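Alanine racemase 1 (Caldanaerobacter subterraneus subsp. tengcongensis MB4, PDB 4Y2W) is an enzyme of the alanine racemase family that joins a parallel alpha/beta-barrel domain to a largely beta C-terminal domain and assembles as two subunits. Local coordinates at residues G263-G267 against Y268-F272; T345-V348 against E349-A352. The protein carries 1 engineered substitution. One frame throughout, in Å; residues are numbered along the deposited sequence.

Interaction 1 (G263-G267 against Y268-F272). With ALA (alanine), chain D.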
loop_
_atom_site.group_PDB
_atom_site.type_symbol
_atom_site.label_atom_id
_atom_site.label_comp_id
_atom_site.label_asym_id
_atom_site.label_seq_id
_atom_site.Cartn_x
_atom_site.Cartn_y
_atom_site.Cartn_z
ATOM N N GLY A 263 -1.296 11.921 33.762
ATOM C CA GLY A 263 -0.445 12.976 33.219
ATOM C C GLY A 263 0.715 12.446 32.390
ATOM O O GLY A 263 1.712 13.145 32.202
ATOM N N PHE A 264 0.584 11.216 31.892
ATOM C CA PHE A 264 1.622 10.580 31.084
ATOM C C PHE A 264 1.323 10.788 29.603
ATOM O O PHE A 264 0.268 10.377 29.114
ATOM C CB PHE A 264 1.686 9.084 31.389
ATOM C CG PHE A 264 2.796 8.360 30.680
ATOM C CD1 PHE A 264 4.056 8.258 31.257
ATOM C CD2 PHE A 264 2.578 7.766 29.446
ATOM C CE1 PHE A 264 5.081 7.585 30.612
ATOM C CE2 PHE A 264 3.599 7.094 28.794
ATOM C CZ PHE A 264 4.851 7.000 29.380
ATOM N N PHE A 265 2.262 11.412 28.895
ATOM C CA PHE A 265 2.087 11.717 27.477
ATOM C C PHE A 265 2.442 10.527 26.597
ATOM O O PHE A 265 3.389 9.796 26.892
ATOM C CB PHE A 265 2.920 12.936 27.092
ATOM C CG PHE A 265 2.527 14.178 27.834
ATOM C CD1 PHE A 265 1.346 14.846 27.514
ATOM C CD2 PHE A 265 3.315 14.668 28.867
ATOM C CE1 PHE A 265 0.967 15.985 28.203
ATOM C CE2 PHE A 265 2.941 15.811 29.557
ATOM C CZ PHE A 265 1.765 16.468 29.226
ATOM N N ILE A 266 1.668 10.343 25.525
ATOM C CA ILE A 266 1.882 9.259 24.561
ATOM C C ILE A 266 1.889 9.795 23.126
ATOM O O ILE A 266 1.050 10.617 22.758
ATOM C CB ILE A 266 0.789 8.171 24.676
ATOM C CG1 ILE A 266 0.726 7.617 26.105
ATOM C CG2 ILE A 266 1.046 7.044 23.679
ATOM C CD1 ILE A 266 -0.363 6.587 26.329
ATOM N N GLY A 267 2.845 9.323 22.327
ATOM C CA GLY A 267 2.882 9.603 20.890
ATOM C C GLY A 267 3.514 10.926 20.506
ATOM O O GLY A 267 3.826 11.755 21.365
ATOM N N TYR A 268 3.694 11.114 19.198
ATOM C CA TYR A 268 4.258 12.347 18.648
ATOM C C TYR A 268 3.384 13.558 18.968
ATOM O O TYR A 268 2.157 13.464 18.972
ATOM C CB TYR A 268 4.431 12.242 17.125
ATOM C CG TYR A 268 5.549 11.324 16.679
ATOM C CD1 TYR A 268 6.883 11.695 16.833
ATOM C CD2 TYR A 268 5.273 10.090 16.090
ATOM C CE1 TYR A 268 7.911 10.861 16.424
ATOM C CE2 TYR A 268 6.293 9.247 15.681
ATOM C CZ TYR A 268 7.610 9.638 15.850
ATOM O OH TYR A 268 8.627 8.805 15.444
ATOM N N GLY A 269 4.027 14.690 19.237
ATOM C CA GLY A 269 3.333 15.944 19.526
ATOM C C GLY A 269 2.556 15.963 20.832
ATOM O O GLY A 269 1.729 16.849 21.050
ATOM N N LYS A 270 2.822 14.995 21.705
ATOM C CA LYS A 270 2.082 14.843 22.959
ATOM C C LYS A 270 0.567 14.999 22.763
ATOM O O LYS A 270 -0.111 15.613 23.586
ATOM C CB LYS A 270 2.598 15.838 24.004
ATOM C CG LYS A 270 4.118 15.891 24.098
ATOM C CD LYS A 270 4.614 16.266 25.488
ATOM C CE LYS A 270 4.207 17.667 25.908
ATOM N NZ LYS A 270 4.787 18.008 27.237
ATOM N N SER A 271 0.043 14.419 21.682
ATOM C CA SER A 271 -1.368 14.581 21.320
ATOM C C SER A 271 -2.328 13.931 22.324
ATOM O O SER A 271 -3.496 14.310 22.392
ATOM C CB SER A 271 -1.637 14.036 19.909
ATOM O OG SER A 271 -1.700 12.619 19.897
ATOM N N PHE A 272 -1.840 12.950 23.083
ATOM C CA PHE A 272 -2.635 12.292 24.120
ATOM C C PHE A 272 -1.921 12.359 25.472
ATOM O O PHE A 272 -0.690 12.330 25.544
ATOM C CB PHE A 272 -2.902 10.831 23.740
ATOM C CG PHE A 272 -3.743 10.076 24.739
ATOM C CD1 PHE A 272 -3.152 9.412 25.811
ATOM C CD2 PHE A 272 -5.127 10.019 24.606
ATOM C CE1 PHE A 272 -3.923 8.719 26.731
ATOM C CE2 PHE A 272 -5.904 9.324 25.523
ATOM C CZ PHE A 272 -5.300 8.672 26.587
HETATM N N ALA D . 8.964 7.171 13.354
HETATM C CA ALA D . 8.332 8.138 12.413
HETATM C C ALA D . 6.835 7.851 12.290
HETATM O O ALA D . 6.401 6.730 12.551
HETATM C CB ALA D . 9.011 8.078 11.049
HETATM O OXT ALA D . 6.021 8.713 11.937
#
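Phe272 O is gripped from the facing strand by two donors of unequal strength. Ile266 N gives Phe272 O a hydrogen bond of 3.1 Å that is nearly straight (166° at the hydrogen) but arrives from above the carbonyl plane, 38° out of it. In addition, a CA-H...O contact brings Phe265 CA to 3.4 Å from Phe272 O, and the edge of the Phe265 ring comes near the same oxygen. Ile266 and Phe272 thus form a hydrogen-bonded antiparallel pair. Their side chains leave on the same face and run side by side, Ile266 CD1 lying 4.0 Å from Phe272 CD1; Val311 of strand 306-311 packs against both.

The Phe265 ring carries Lys270 over one face. Lys270 CD makes a CH-pi contact 4.0 Å from the Phe265 ring centroid, and a bend at chi3 (-64°) turns the chain back so that Lys270 NZ, also 4.0 Å from the Phe265 centroid, makes a cation-pi contact toward the rim. Tyr179 of the second subunit offers the same ammonium another ring.

The chain reverses through a type II beta turn, Gly267 to Lys270, whose closing bond from Lys270 N to Gly267 O is weak at 3.4 Å; Gly269 takes the positive phi of the third position. Tyr268, the second residue of this turn, has its CB bond directed away from the facing strand, and Tyr268 OH accepts from the alanine ligand's N at 2.7 Å. His168 of the second subunit is hydrogen-bonded to that hydroxyl too, while Tyr287 and Met316 also bind the ligand. The arrangement is a short beta hairpin whose connecting loop brings a tyrosine to a ligand pocket where two subunits meet, consistent with the shared active sites of the alanine racemase family.

Interaction 2 (T345-V348 against E349-A352)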
loop_
_atom_site.group_PDB
_atom_site.type_symbol
_atom_site.label_atom_id
_atom_site.label_comp_id
_atom_site.label_asym_id
_atom_site.label_seq_id
_atom_site.Cartn_x
_atom_site.Cartn_y
_atom_site.Cartn_z
ATOM N N THR A 345 -17.138 -7.425 16.294
ATOM C CA THR A 345 -16.570 -7.218 14.971
ATOM C C THR A 345 -16.252 -5.751 14.712
ATOM O O THR A 345 -17.099 -4.882 14.906
ATOM C CB THR A 345 -17.538 -7.733 13.884
ATOM O OG1 THR A 345 -17.786 -9.129 14.094
ATOM C CG2 THR A 345 -16.966 -7.531 12.479
ATOM N N VAL A 346 -15.018 -5.492 14.289
ATOM C CA VAL A 346 -14.660 -4.210 13.684
ATOM C C VAL A 346 -14.562 -4.436 12.181
ATOM O O VAL A 346 -13.481 -4.674 11.639
ATOM C CB VAL A 346 -13.353 -3.598 14.243
ATOM C CG1 VAL A 346 -13.633 -2.866 15.543
ATOM C CG2 VAL A 346 -12.261 -4.648 14.432
ATOM N N SER A 347 -15.714 -4.369 11.516
ATOM C CA SER A 347 -15.814 -4.728 10.104
ATOM C C SER A 347 -15.015 -3.779 9.226
ATOM O O SER A 347 -14.711 -2.650 9.619
ATOM C CB SER A 347 -17.277 -4.737 9.642
ATOM O OG SER A 347 -17.748 -3.421 9.391
ATOM N N VAL A 348 -14.679 -4.258 8.035
ATOM C CA VAL A 348 -14.039 -3.433 7.021
ATOM C C VAL A 348 -14.900 -2.226 6.633
ATOM O O VAL A 348 -14.368 -1.166 6.314
ATOM C CB VAL A 348 -13.686 -4.263 5.762
ATOM C CG1 VAL A 348 -14.942 -4.756 5.046
ATOM C CG2 VAL A 348 -12.792 -3.457 4.822
ATOM N N GLU A 349 -16.223 -2.387 6.667
ATOM C CA GLU A 349 -17.136 -1.284 6.356
ATOM C C GLU A 349 -17.103 -0.193 7.432
ATOM O O GLU A 349 -17.126 0.998 7.112
ATOM C CB GLU A 349 -18.567 -1.792 6.156
ATOM C CG GLU A 349 -19.483 -0.753 5.515
ATOM C CD GLU A 349 -20.863 -1.283 5.175
ATOM O OE1 GLU A 349 -21.662 -0.518 4.587
ATOM O OE2 GLU A 349 -21.150 -2.456 5.497
ATOM N N SER A 350 -17.054 -0.602 8.699
ATOM C CA SER A 350 -16.927 0.346 9.810
ATOM C C SER A 350 -15.670 1.202 9.667
ATOM O O SER A 350 -15.710 2.411 9.903
ATOM C CB SER A 350 -16.887 -0.389 11.150
ATOM O OG SER A 350 -18.084 -1.101 11.379
ATOM N N MET A 351 -14.561 0.570 9.281
ATOM C CA MET A 351 -13.304 1.280 9.066
ATOM C C MET A 351 -13.413 2.256 7.895
ATOM O O MET A 351 -12.969 3.398 7.991
ATOM C CB MET A 351 -12.161 0.292 8.830
ATOM C CG MET A 351 -10.820 0.960 8.558
ATOM S SD MET A 351 -9.395 -0.046 9.017
ATOM C CE MET A 351 -9.429 0.141 10.798
ATOM N N ALA A 352 -14.014 1.799 6.798
ATOM C CA ALA A 352 -14.221 2.631 5.610
ATOM C C ALA A 352 -15.060 3.875 5.911
ATOM O O ALA A 352 -14.780 4.961 5.400
ATOM C CB ALA A 352 -14.875 1.815 4.508
#
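Ser347 meets Ser350 as the N-cap of helix 348-354, at the point where the chain leaves strand 345-346. The capping evidence is a hydrogen bond from Ser350 N to Ser347 OG, 3.0 Å long and close to straight at 164°. With chi1 at 79°, OG sits between the backbone N and the carbonyl carbon of its own residue, which swings it over the first turn to receive that amide.

Backbone hydrogen bonds then start the helical series. Met351 N donates to Ser347 O at 3.2 Å, and Ala352 N to Val348 O at 3.0 Å, both i to i+4, so Ser347 serves the helix start with its carbonyl as well as its hydroxyl.

Charge enters through Glu349. Its extended chain leads the carboxylate away from the cap to a salt bridge between OE1 and Arg240; an acid in the first turn would also be expected to suit the positive end of the helix dipole.

Apolar packing occupies another side of the turn, where Val348, Met351 and Ala352 all rest on Val362 of helix 359-365.

One van der Waals contact lies beside the cap, Glu349 CB at 3.7 Å from Ser347 OG. The reciprocal bond of a capping box is not made, since Ser350 OG remains 4.0 Å from Ser347 N.

Along the chain the two interactions come in series, 263-272 closing well before 345-352 opens, and both belong to the C-terminal domain of the family. Their centres are 27 Å apart and their nearest atoms about 17 Å, so they are separate local structures on the same side of the chain's centre. Interaction 1 is the more peripheral, its centre 37 Å from that of the chain against 15 Å for interaction 2. The hairpin loop of 263-272 reaches the second subunit and contributes to a ligand pocket, whereas no other chain touches 345-352, which joins a short strand to a helix packed on helix 359-365 within its own subunit.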